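Local coordinates for protein CrataBL (Crataeva tapia, PDB 4IHZ) that inhibits trypsin and probably also factor Xa, and probably acts as a lectin that binds glucose and N-acetylglucosamine, at residues N27-S32 with L77-E82; C33-I38 with V98-G103; Q40-P45 with G145-A150; G18-N23 with I47-I52. All blocks are in the same frame, centred on the assembly; numbering follows the deposited sequence.

All four contacts tie together one beta-trefoil domain of the Kunitz-type inhibitor family. Their first segments follow almost directly along the chain: 18-23 (contact 4), 27-32 (contact 1), 33-38 (contact 2) and 40-45 (contact 3). The second segments follow in the same order, 47-52, 77-82, 98-103 and 145-150, so the pairs interleave along the chain. Contact 4 spans 24 residues at its closest ends, contact 3 spans 100. Contacts 3 and 4 lie closest, centres about 10 Å apart; contacts 1 and 3 are farthest, about 20 Å. Contact 2 touches each of the others, sharing the Cys33-Cys80 disulfide with contact 1 and backbone pairing to Leu149 with contact 3.

Contact 1. Residues N27-S32 with L77-E82; sequences NTSQPS and LWFCPE. With NAG (2-acetamido-2-deoxy-beta-D-glucopyranose), chain C.
Phe79 lies across the backbone of Asn27 and Thr28, where two surface loops of the beta-trefoil meet beside an N-glycan. Its CB starts against the Thr28 carbonyl, 3.2 Å from Thr28 O, and CG stays near the same oxygen. With CG anti to the carbonyl carbon (chi1 -64°), the ring lies along the loop: CD1 comes 3.3 Å from Thr28 C, and CE1 runs on to the carbonyl of Asn27. Asn27 C and Thr28 N sit over the ring centre on one face, and Asn27 CA makes a CH-pi contact there, 3.8 Å from the Phe79 centroid and 24° off the ring normal. At the outer end of the ring, CE2 and CZ reach the Asn27 amide, whose plane is turned 70° against the ring; CZ is 3.2 Å from Asn27 OD1.

Asn27 belongs to the sequon Asn27-Thr28-Ser29, and its ND2 is bonded to NAG C1. The sugar's O5 approaches the ring at its edge, while Leu77 CD2 packs 3.8 Å from NAG C6. Asp76 of the second subunit hydrogen-bonds both this sugar and Ser29 OG, so the glycan stands at the dimer interface.

Further along, Gln30 N donates to Phe79 O, in the carbonyl plane, at 2.9 Å. Pro81 CG and CD pack against Pro31 O, Gln30 O and Ser32 CA, and Glu82 OE2, held by Cys33 N, lies alongside Ser32 CB. The bent side chain of Gln30 doubles back within its own loop, where NE2 donates to Thr28 O at 3.2 Å from above the carbonyl plane.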
# COMPACT_ATOMS: atom_id res chain seq x y z
N ASN A 27 14.25 7.97 1.11
CA ASN A 27 13.86 8.74 -0.09
C ASN A 27 14.34 8.09 -1.40
O ASN A 27 14.61 8.81 -2.37
CB ASN A 27 14.28 10.25 -0.02
CG ASN A 27 13.49 11.15 -0.99
OD1 ASN A 27 12.29 11.34 -0.81
ND2 ASN A 27 14.17 11.73 -2.01
N THR A 28 14.47 6.76 -1.41
CA THR A 28 14.80 6.03 -2.66
C THR A 28 13.89 4.80 -2.83
O THR A 28 13.46 4.22 -1.84
CB THR A 28 16.29 5.59 -2.72
OG1 THR A 28 16.54 4.54 -1.79
CG2 THR A 28 17.25 6.75 -2.41
N SER A 29 13.61 4.40 -4.07
CA SER A 29 12.75 3.22 -4.33
C SER A 29 13.30 1.96 -3.70
O SER A 29 14.50 1.67 -3.81
CB SER A 29 12.63 2.94 -5.84
OG SER A 29 12.32 4.13 -6.52
N GLN A 30 12.41 1.18 -3.12
CA GLN A 30 12.73 -0.09 -2.50
C GLN A 30 12.01 -1.23 -3.20
O GLN A 30 10.86 -1.09 -3.64
CB GLN A 30 12.25 -0.07 -1.05
CG GLN A 30 12.86 1.07 -0.28
CD GLN A 30 14.34 0.89 -0.11
OE1 GLN A 30 14.80 -0.19 0.27
NE2 GLN A 30 15.12 1.94 -0.39
N PRO A 31 12.66 -2.39 -3.30
CA PRO A 31 12.03 -3.56 -3.94
C PRO A 31 10.89 -4.14 -3.11
O PRO A 31 9.96 -4.74 -3.66
CB PRO A 31 13.18 -4.58 -4.05
CG PRO A 31 14.14 -4.16 -2.95
CD PRO A 31 14.07 -2.65 -2.91
N SER A 32 10.99 -3.98 -1.79
CA SER A 32 9.98 -4.40 -0.83
C SER A 32 10.39 -3.74 0.48
O SER A 32 11.53 -3.28 0.65
CB SER A 32 9.94 -5.93 -0.65
OG SER A 32 11.17 -6.41 -0.15
N LEU A 77 4.71 11.03 -1.83
CA LEU A 77 5.86 10.19 -2.13
C LEU A 77 5.72 8.90 -1.32
O LEU A 77 5.23 8.92 -0.19
CB LEU A 77 7.16 10.87 -1.72
CG LEU A 77 7.59 12.07 -2.55
CD1 LEU A 77 8.83 12.66 -1.86
CD2 LEU A 77 7.87 11.56 -3.96
N TRP A 78 6.04 7.77 -1.96
CA TRP A 78 6.05 6.50 -1.21
C TRP A 78 6.98 5.55 -1.95
O TRP A 78 6.78 5.26 -3.12
CB TRP A 78 4.62 5.91 -1.17
CG TRP A 78 4.50 4.89 -0.12
CD1 TRP A 78 4.27 3.55 -0.26
CD2 TRP A 78 4.60 5.14 1.28
NE1 TRP A 78 4.24 2.94 0.97
CE2 TRP A 78 4.43 3.89 1.94
CE3 TRP A 78 4.80 6.30 2.04
CZ2 TRP A 78 4.47 3.76 3.35
CZ3 TRP A 78 4.84 6.16 3.45
CH2 TRP A 78 4.65 4.91 4.08
N PHE A 79 7.96 5.02 -1.23
CA PHE A 79 9.04 4.29 -1.88
C PHE A 79 8.92 2.79 -1.70
O PHE A 79 9.80 2.05 -2.15
CB PHE A 79 10.37 4.78 -1.35
CG PHE A 79 10.62 6.22 -1.70
CD1 PHE A 79 11.06 6.57 -3.00
CD2 PHE A 79 10.32 7.25 -0.78
CE1 PHE A 79 11.27 7.90 -3.35
CE2 PHE A 79 10.52 8.61 -1.15
CZ PHE A 79 11.01 8.93 -2.44
N CYS A 80 7.83 2.36 -1.09
CA CYS A 80 7.59 0.93 -0.84
C CYS A 80 6.48 0.47 -1.76
O CYS A 80 5.59 1.24 -2.11
CB CYS A 80 7.13 0.71 0.62
SG CYS A 80 8.43 1.08 1.80
N PRO A 81 6.48 -0.82 -2.13
CA PRO A 81 5.31 -1.33 -2.83
C PRO A 81 4.11 -1.51 -1.92
O PRO A 81 2.99 -1.47 -2.40
CB PRO A 81 5.75 -2.72 -3.33
CG PRO A 81 7.19 -2.87 -2.99
CD PRO A 81 7.61 -1.77 -2.08
N GLU A 82 4.36 -1.71 -0.63
CA GLU A 82 3.28 -1.95 0.33
C GLU A 82 2.56 -0.65 0.74
O GLU A 82 2.99 0.46 0.36
CB GLU A 82 3.86 -2.61 1.59
CG GLU A 82 4.60 -3.94 1.32
CD GLU A 82 6.10 -3.78 1.02
OE1 GLU A 82 6.56 -2.67 0.72
OE2 GLU A 82 6.81 -4.80 1.06
C1 NAG C . 13.49 12.56 -2.99
C2 NAG C . 14.27 13.68 -3.73
C3 NAG C . 13.42 14.42 -4.78
C4 NAG C . 12.73 13.41 -5.69
C5 NAG C . 11.97 12.38 -4.83
C6 NAG C . 11.28 11.33 -5.69
C7 NAG C . 16.01 14.77 -2.42
C8 NAG C . 16.31 15.76 -1.33
N2 NAG C . 14.72 14.61 -2.72
O3 NAG C . 14.22 15.30 -5.58
O4 NAG C . 11.84 14.05 -6.60
O5 NAG C . 12.87 11.71 -3.95
O6 NAG C . 12.30 10.57 -6.30
O7 NAG C . 16.92 14.17 -2.99

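Contact 2. Residues C33-I38 with V98-G103; sequences CPLDLI and VVTTGG
The carboxylate and the carbonyl of Asp36 are the flat groups that meet Thr101. The carboxylate receives Thr101 OG1 at OD2, 2.7 Å away, on the anti lone pair that points away from OD1; OD1 itself takes the backbone N of Asn23. The carbonyl receives Thr101 N in its plane, 2.9 Å from Asp36 O. Thr101 is thus gripped by backbone and side chain of one residue, which should fix the rotation of both. Asp36 CG swings anti to the backbone N (chi1 -172°), and this carries OD2 over to the hydroxyl. The same carbonyl oxygen is also approached by the CA of Thr100, at 3.1 Å from Asp36 O.

Apolar groups fill in beside this polar pair. Leu37 CD2 presses on Val98 CG2 at 3.6 Å, the two side chains crossing at a slant, and Leu35 CD1 touches the same methyl, its side chain crossing Val98 at about a right angle. Ile38 CG1 meets Val99 CG1 at 3.8 Å, and Ile38 CD1 touches the Thr101 methyl.

Two waters complete the join. One accepts from Asp36 N and donates to Cys33 O and Thr101 O, the last at 2.8 Å; the other accepts from Ile38 N and lies 2.6 Å from Val99 O, to which it probably donates. Residues 35-38 run at about 90° to residues 98-101, at the end of strand 96-100, with Leu35 and Thr100 resting on strand 87-91, Ile38 and Thr101 on strand 19-21, and Val99 on Leu149 of strand 148-151.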
# COMPACT_ATOMS: atom_id res chain seq x y z
N CYS A 33 9.44 -3.68 1.39
CA CYS A 33 9.66 -3.07 2.70
C CYS A 33 9.03 -3.96 3.75
O CYS A 33 7.96 -3.64 4.26
CB CYS A 33 9.02 -1.70 2.76
SG CYS A 33 9.74 -0.50 1.59
N PRO A 34 9.72 -5.05 4.11
CA PRO A 34 9.15 -6.01 5.04
C PRO A 34 8.95 -5.44 6.44
O PRO A 34 8.15 -5.99 7.19
CB PRO A 34 10.17 -7.15 5.07
CG PRO A 34 11.36 -6.65 4.38
CD PRO A 34 11.01 -5.49 3.54
N LEU A 35 9.68 -4.37 6.79
CA LEU A 35 9.59 -3.82 8.15
C LEU A 35 9.85 -2.32 8.14
O LEU A 35 10.90 -1.86 8.57
CB LEU A 35 10.57 -4.54 9.07
CG LEU A 35 10.17 -4.38 10.54
CD1 LEU A 35 9.23 -5.50 10.94
CD2 LEU A 35 11.43 -4.44 11.40
N ASP A 36 8.85 -1.58 7.67
CA ASP A 36 9.02 -0.15 7.49
C ASP A 36 8.61 0.53 8.79
O ASP A 36 7.43 0.81 9.02
CB ASP A 36 8.16 0.32 6.31
CG ASP A 36 8.42 1.77 5.93
OD1 ASP A 36 9.61 2.18 5.88
OD2 ASP A 36 7.43 2.52 5.67
N LEU A 37 9.60 0.75 9.65
CA LEU A 37 9.37 1.31 10.98
C LEU A 37 8.92 2.75 10.93
O LEU A 37 9.11 3.43 9.92
CB LEU A 37 10.68 1.23 11.78
CG LEU A 37 11.24 -0.16 11.98
CD1 LEU A 37 12.63 0.06 12.57
CD2 LEU A 37 10.37 -1.01 12.92
N ILE A 38 8.36 3.22 12.05
CA ILE A 38 8.03 4.64 12.16
C ILE A 38 9.09 5.18 13.12
O ILE A 38 9.09 4.82 14.32
CB ILE A 38 6.62 4.83 12.80
CG1 ILE A 38 5.51 4.19 11.95
CG2 ILE A 38 6.33 6.34 13.04
CD1 ILE A 38 5.43 4.72 10.54
N VAL A 98 6.80 -4.27 16.73
CA VAL A 98 7.11 -2.91 16.25
C VAL A 98 5.95 -2.38 15.43
O VAL A 98 5.22 -3.16 14.80
CB VAL A 98 8.43 -2.86 15.40
CG1 VAL A 98 9.61 -3.29 16.24
CG2 VAL A 98 8.37 -3.78 14.17
N VAL A 99 5.77 -1.08 15.47
CA VAL A 99 4.82 -0.42 14.52
C VAL A 99 5.47 -0.39 13.17
O VAL A 99 6.64 -0.04 13.05
CB VAL A 99 4.46 0.99 15.00
CG1 VAL A 99 3.50 1.66 13.99
CG2 VAL A 99 3.76 0.96 16.36
N THR A 100 4.71 -0.70 12.11
CA THR A 100 5.24 -0.53 10.73
C THR A 100 4.15 0.00 9.85
O THR A 100 2.98 0.02 10.23
CB THR A 100 5.72 -1.83 10.10
OG1 THR A 100 4.58 -2.66 9.81
CG2 THR A 100 6.68 -2.60 11.05
N THR A 101 4.56 0.38 8.64
CA THR A 101 3.54 0.61 7.64
C THR A 101 3.28 -0.72 6.90
O THR A 101 3.75 -1.77 7.31
CB THR A 101 3.95 1.72 6.63
OG1 THR A 101 5.09 1.27 5.91
CG2 THR A 101 4.32 3.07 7.38
N GLY A 102 2.52 -0.69 5.81
CA GLY A 102 2.35 -1.88 5.01
C GLY A 102 1.16 -2.72 5.46
O GLY A 102 1.00 -3.87 5.00
N GLY A 103 0.31 -2.15 6.30
CA GLY A 103 -0.92 -2.81 6.75
C GLY A 103 -2.05 -2.79 5.74
O GLY A 103 -1.89 -2.40 4.58
O HOH W 1 6.30 -2.96 6.92
O HOH W 2 8.23 1.51 14.36

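Contact 3. Residues Q40-P45 with G145-A150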
# COMPACT_ATOMS: atom_id res chain seq x y z
N GLN A 40 11.78 8.34 14.76
CA GLN A 40 11.75 9.69 15.22
C GLN A 40 12.81 10.56 14.54
O GLN A 40 13.96 10.14 14.39
CB GLN A 40 11.93 9.70 16.74
CG GLN A 40 11.60 11.07 17.35
CD GLN A 40 11.63 11.05 18.84
OE1 GLN A 40 12.46 10.35 19.46
NE2 GLN A 40 10.76 11.84 19.45
N LEU A 41 12.42 11.74 14.12
CA LEU A 41 13.36 12.65 13.48
C LEU A 41 13.98 13.55 14.53
O LEU A 41 13.41 14.57 14.91
CB LEU A 41 12.60 13.51 12.46
CG LEU A 41 11.88 12.77 11.34
CD1 LEU A 41 11.27 13.77 10.37
CD2 LEU A 41 12.87 11.95 10.59
N ARG A 42 15.12 13.11 15.08
CA ARG A 42 15.67 13.75 16.29
C ARG A 42 16.72 14.84 16.14
O ARG A 42 16.76 15.78 16.95
CB ARG A 42 16.29 12.65 17.13
CG ARG A 42 15.30 11.82 17.82
CD ARG A 42 16.01 11.05 18.88
NE ARG A 42 16.92 10.11 18.26
CZ ARG A 42 17.83 9.44 18.96
NH1 ARG A 42 17.90 9.68 20.29
NH2 ARG A 42 18.63 8.56 18.34
N PHE A 43 17.60 14.68 15.15
CA PHE A 43 18.80 15.52 15.09
C PHE A 43 18.97 16.08 13.69
O PHE A 43 19.61 15.45 12.83
CB PHE A 43 20.01 14.68 15.48
CG PHE A 43 19.92 14.10 16.87
CD1 PHE A 43 19.92 12.72 17.07
CD2 PHE A 43 19.83 14.93 18.00
CE1 PHE A 43 19.83 12.18 18.35
CE2 PHE A 43 19.75 14.38 19.29
CZ PHE A 43 19.75 13.03 19.47
N PRO A 44 18.42 17.29 13.44
CA PRO A 44 17.70 18.16 14.35
C PRO A 44 16.24 17.69 14.44
O PRO A 44 15.79 16.91 13.57
CB PRO A 44 17.78 19.53 13.65
CG PRO A 44 17.78 19.18 12.20
CD PRO A 44 18.46 17.85 12.08
N PRO A 45 15.53 18.10 15.50
CA PRO A 45 14.14 17.69 15.63
C PRO A 45 13.33 18.25 14.48
O PRO A 45 13.36 19.45 14.18
CB PRO A 45 13.68 18.28 16.97
CG PRO A 45 14.83 18.99 17.54
CD PRO A 45 15.95 19.03 16.57
N GLY A 145 20.72 3.24 15.96
CA GLY A 145 20.93 4.66 16.27
C GLY A 145 19.69 5.51 16.07
O GLY A 145 19.73 6.73 16.31
N ARG A 146 18.59 4.88 15.68
CA ARG A 146 17.29 5.55 15.56
C ARG A 146 16.31 5.04 16.61
O ARG A 146 16.46 3.94 17.15
CB ARG A 146 16.66 5.34 14.19
CG ARG A 146 17.17 6.27 13.20
CD ARG A 146 16.48 6.04 11.88
NE ARG A 146 17.21 6.82 10.93
CZ ARG A 146 17.02 6.77 9.62
NH1 ARG A 146 16.10 5.96 9.12
NH2 ARG A 146 17.77 7.53 8.82
N ARG A 147 15.32 5.86 16.90
CA ARG A 147 14.24 5.47 17.80
C ARG A 147 13.01 5.18 17.02
O ARG A 147 12.70 5.91 16.06
CB ARG A 147 13.97 6.56 18.82
CG ARG A 147 15.28 6.98 19.50
CD ARG A 147 15.07 7.44 20.91
NE ARG A 147 14.11 8.52 21.02
CZ ARG A 147 13.81 9.09 22.18
NH1 ARG A 147 14.43 8.70 23.30
NH2 ARG A 147 12.92 10.07 22.24
N TYR A 148 12.28 4.15 17.40
CA TYR A 148 11.12 3.70 16.61
C TYR A 148 9.95 3.45 17.53
O TYR A 148 10.12 3.21 18.73
CB TYR A 148 11.47 2.42 15.82
CG TYR A 148 11.95 1.28 16.68
CD1 TYR A 148 11.02 0.38 17.21
CD2 TYR A 148 13.29 1.12 16.95
CE1 TYR A 148 11.46 -0.68 18.02
CE2 TYR A 148 13.72 0.08 17.76
CZ TYR A 148 12.79 -0.82 18.25
OH TYR A 148 13.20 -1.86 19.05
N LEU A 149 8.76 3.51 16.98
CA LEU A 149 7.52 3.25 17.74
C LEU A 149 7.25 1.75 17.86
O LEU A 149 7.46 1.00 16.91
CB LEU A 149 6.34 3.97 17.09
CG LEU A 149 6.39 5.49 17.06
CD1 LEU A 149 5.08 5.89 16.40
CD2 LEU A 149 6.50 6.07 18.48
N ALA A 150 6.83 1.32 19.05
CA ALA A 150 6.58 -0.11 19.31
C ALA A 150 5.52 -0.26 20.39
O ALA A 150 5.47 0.51 21.34
CB ALA A 150 7.84 -0.76 19.75
O HOH W 3 15.30 8.48 15.89
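Gln40, at the end of strand 38-40, meets Arg147 through a backbone bond from Gln40 N to Arg147 O of 2.9 Å, and in the other direction a water accepts from Arg147 N and donates to Gln40 O. The side chains of the same pair lie side by side. Gln40 is extended (chi1 -167°, CG anti to the backbone N), whereas Arg147 bends twice to bring its guanidinium level with the amide, the two planes 10° apart. Arg147 then grips one oxygen side-on: NE lies 2.9 Å from Gln40 OE1, nearly along the C=O axis, and NH2 2.8 Å from it, on a lone pair. Gln40 NE2 is turned to Ala17 O, so the amide is held at both ends.

Arg42 crosses Arg147 at about a right angle. Its guanidinium is sandwiched, with Arg147 CG over one face, 3.6 Å from Arg42 CZ, and the ring carbon Phe43 CE1 over the opposite one. Gly145 O sits at its edge and takes a weak bond from Arg42 NH2. The two guanidinium planes are 4° apart, with Arg42 NH1 4.0 Å from Arg147 NE; each group has a carbonyl oxygen at its edge, which may offset the like charges. This surface contact joins the loop that follows strand 38-40 to the chain leading into strand 148-151, as connections between strands pack on one another in a beta-trefoil.

Contact 4. Residues G18-N23 with I47-I52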
# COMPACT_ATOMS: atom_id res chain seq x y z
N GLY A 18 9.19 14.79 15.73
CA GLY A 18 8.12 13.92 15.28
C GLY A 18 8.64 12.69 14.54
O GLY A 18 9.76 12.19 14.79
N PHE A 19 7.79 12.14 13.69
CA PHE A 19 7.97 10.77 13.21
C PHE A 19 7.74 10.61 11.76
O PHE A 19 6.90 11.31 11.15
CB PHE A 19 6.99 9.84 13.95
CG PHE A 19 7.24 9.77 15.43
CD1 PHE A 19 8.18 8.92 15.95
CD2 PHE A 19 6.56 10.65 16.27
CE1 PHE A 19 8.41 8.89 17.34
CE2 PHE A 19 6.80 10.64 17.62
CZ PHE A 19 7.72 9.78 18.16
N SER A 20 8.48 9.68 11.15
CA SER A 20 8.28 9.40 9.72
C SER A 20 8.47 7.91 9.47
O SER A 20 9.35 7.31 10.07
CB SER A 20 9.35 10.17 8.92
OG SER A 20 9.37 9.75 7.54
N PRO A 21 7.68 7.32 8.57
CA PRO A 21 8.08 6.01 8.01
C PRO A 21 9.52 6.03 7.52
O PRO A 21 9.99 6.99 6.90
CB PRO A 21 7.11 5.81 6.85
CG PRO A 21 5.87 6.60 7.25
CD PRO A 21 6.48 7.86 7.87
N ASP A 22 10.27 4.96 7.83
CA ASP A 22 11.65 4.89 7.41
C ASP A 22 11.85 5.04 5.90
O ASP A 22 12.86 5.64 5.46
CB ASP A 22 12.29 3.61 7.87
CG ASP A 22 13.15 3.79 9.10
OD1 ASP A 22 13.51 4.95 9.50
OD2 ASP A 22 13.53 2.73 9.66
N ASN A 23 10.91 4.53 5.09
CA ASN A 23 11.18 4.60 3.63
C ASN A 23 11.25 6.04 3.15
O ASN A 23 11.98 6.35 2.20
CB ASN A 23 10.16 3.78 2.83
CG ASN A 23 8.89 4.53 2.58
OD1 ASN A 23 8.77 5.22 1.59
ND2 ASN A 23 7.91 4.38 3.48
N ILE A 47 9.36 17.95 12.43
CA ILE A 47 7.97 17.68 12.76
C ILE A 47 7.48 16.34 12.17
O ILE A 47 6.53 15.78 12.69
CB ILE A 47 7.07 18.86 12.27
CG1 ILE A 47 5.69 18.81 12.93
CG2 ILE A 47 6.96 18.88 10.72
CD1 ILE A 47 4.89 20.15 12.84
N GLY A 48 8.13 15.86 11.11
CA GLY A 48 7.79 14.53 10.60
C GLY A 48 6.83 14.58 9.42
O GLY A 48 6.80 15.52 8.62
N VAL A 49 6.02 13.53 9.32
CA VAL A 49 5.12 13.34 8.20
C VAL A 49 3.75 13.11 8.83
O VAL A 49 3.63 12.35 9.77
CB VAL A 49 5.55 12.10 7.39
CG1 VAL A 49 4.61 11.94 6.18
CG2 VAL A 49 6.96 12.30 6.84
N PRO A 50 2.70 13.75 8.32
CA PRO A 50 1.41 13.60 9.00
C PRO A 50 0.74 12.24 8.77
O PRO A 50 1.17 11.42 7.92
CB PRO A 50 0.51 14.66 8.35
CG PRO A 50 1.34 15.43 7.38
CD PRO A 50 2.59 14.59 7.11
N VAL A 51 -0.26 12.01 9.58
CA VAL A 51 -1.08 10.81 9.47
C VAL A 51 -2.56 11.21 9.35
O VAL A 51 -2.93 12.32 9.72
CB VAL A 51 -0.88 9.86 10.65
CG1 VAL A 51 0.60 9.38 10.80
CG2 VAL A 51 -1.40 10.45 11.97
N ILE A 52 -3.40 10.24 8.94
CA ILE A 52 -4.82 10.43 8.91
C ILE A 52 -5.42 9.28 9.73
O ILE A 52 -4.97 8.12 9.63
CB ILE A 52 -5.34 10.41 7.43
CG1 ILE A 52 -5.00 11.76 6.78
CG2 ILE A 52 -6.85 10.17 7.42
CD1 ILE A 52 -5.32 11.82 5.33
O HOH W 4 5.25 13.46 13.47
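Strand 19-21 of the beta-trefoil, paired antiparallel with strand 38-40, also receives the loop 47-52, and Phe19 and Val49 are joined where it does. Val49 N donates to Phe19 O at 3.0 Å, the donor tilted 24° from the carbonyl plane. One residue earlier, a water spans the backbones, accepting from Phe19 N and donating to Ile47 O at 2.8 Å. Two glycines lie close together here: Gly18 CA approaches Ile47 O at 3.6 Å, and Gly48 CA approaches Phe19 O at 3.4 Å, both as CA-H...O contacts. Gly48 has positive phi (98°), and this turn lets the chain pass close against the strand.

Side chains take over at Val49. Its CG2 methyl touches Ser20, 3.6 Å from OG and 3.8 Å from CB. Val49 CB sits more loosely by Pro21, 4.4 Å from CD. The Ser20 hydroxyl, although it lies against this methyl, is spent within its own segment: OG stands anti to the backbone N (chi1 169°) and donates to Pro21 O. The Phe19 side chain leaves on the side away from 47-52 and packs on Pro12, Ile38 and Gln40.

Gly18 makes further backbone bonds to Leu41 and Arg46 of the loop that follows strand 38-40, while Val51 makes a backbone hydrogen bond with Tyr8 of strand 8-12. The loop between strands 38-40 and 52-55 thus folds back beside strand 19-21, the antiparallel partner of the strand it leaves, in the compact beta-trefoil of Kunitz-type inhibitors.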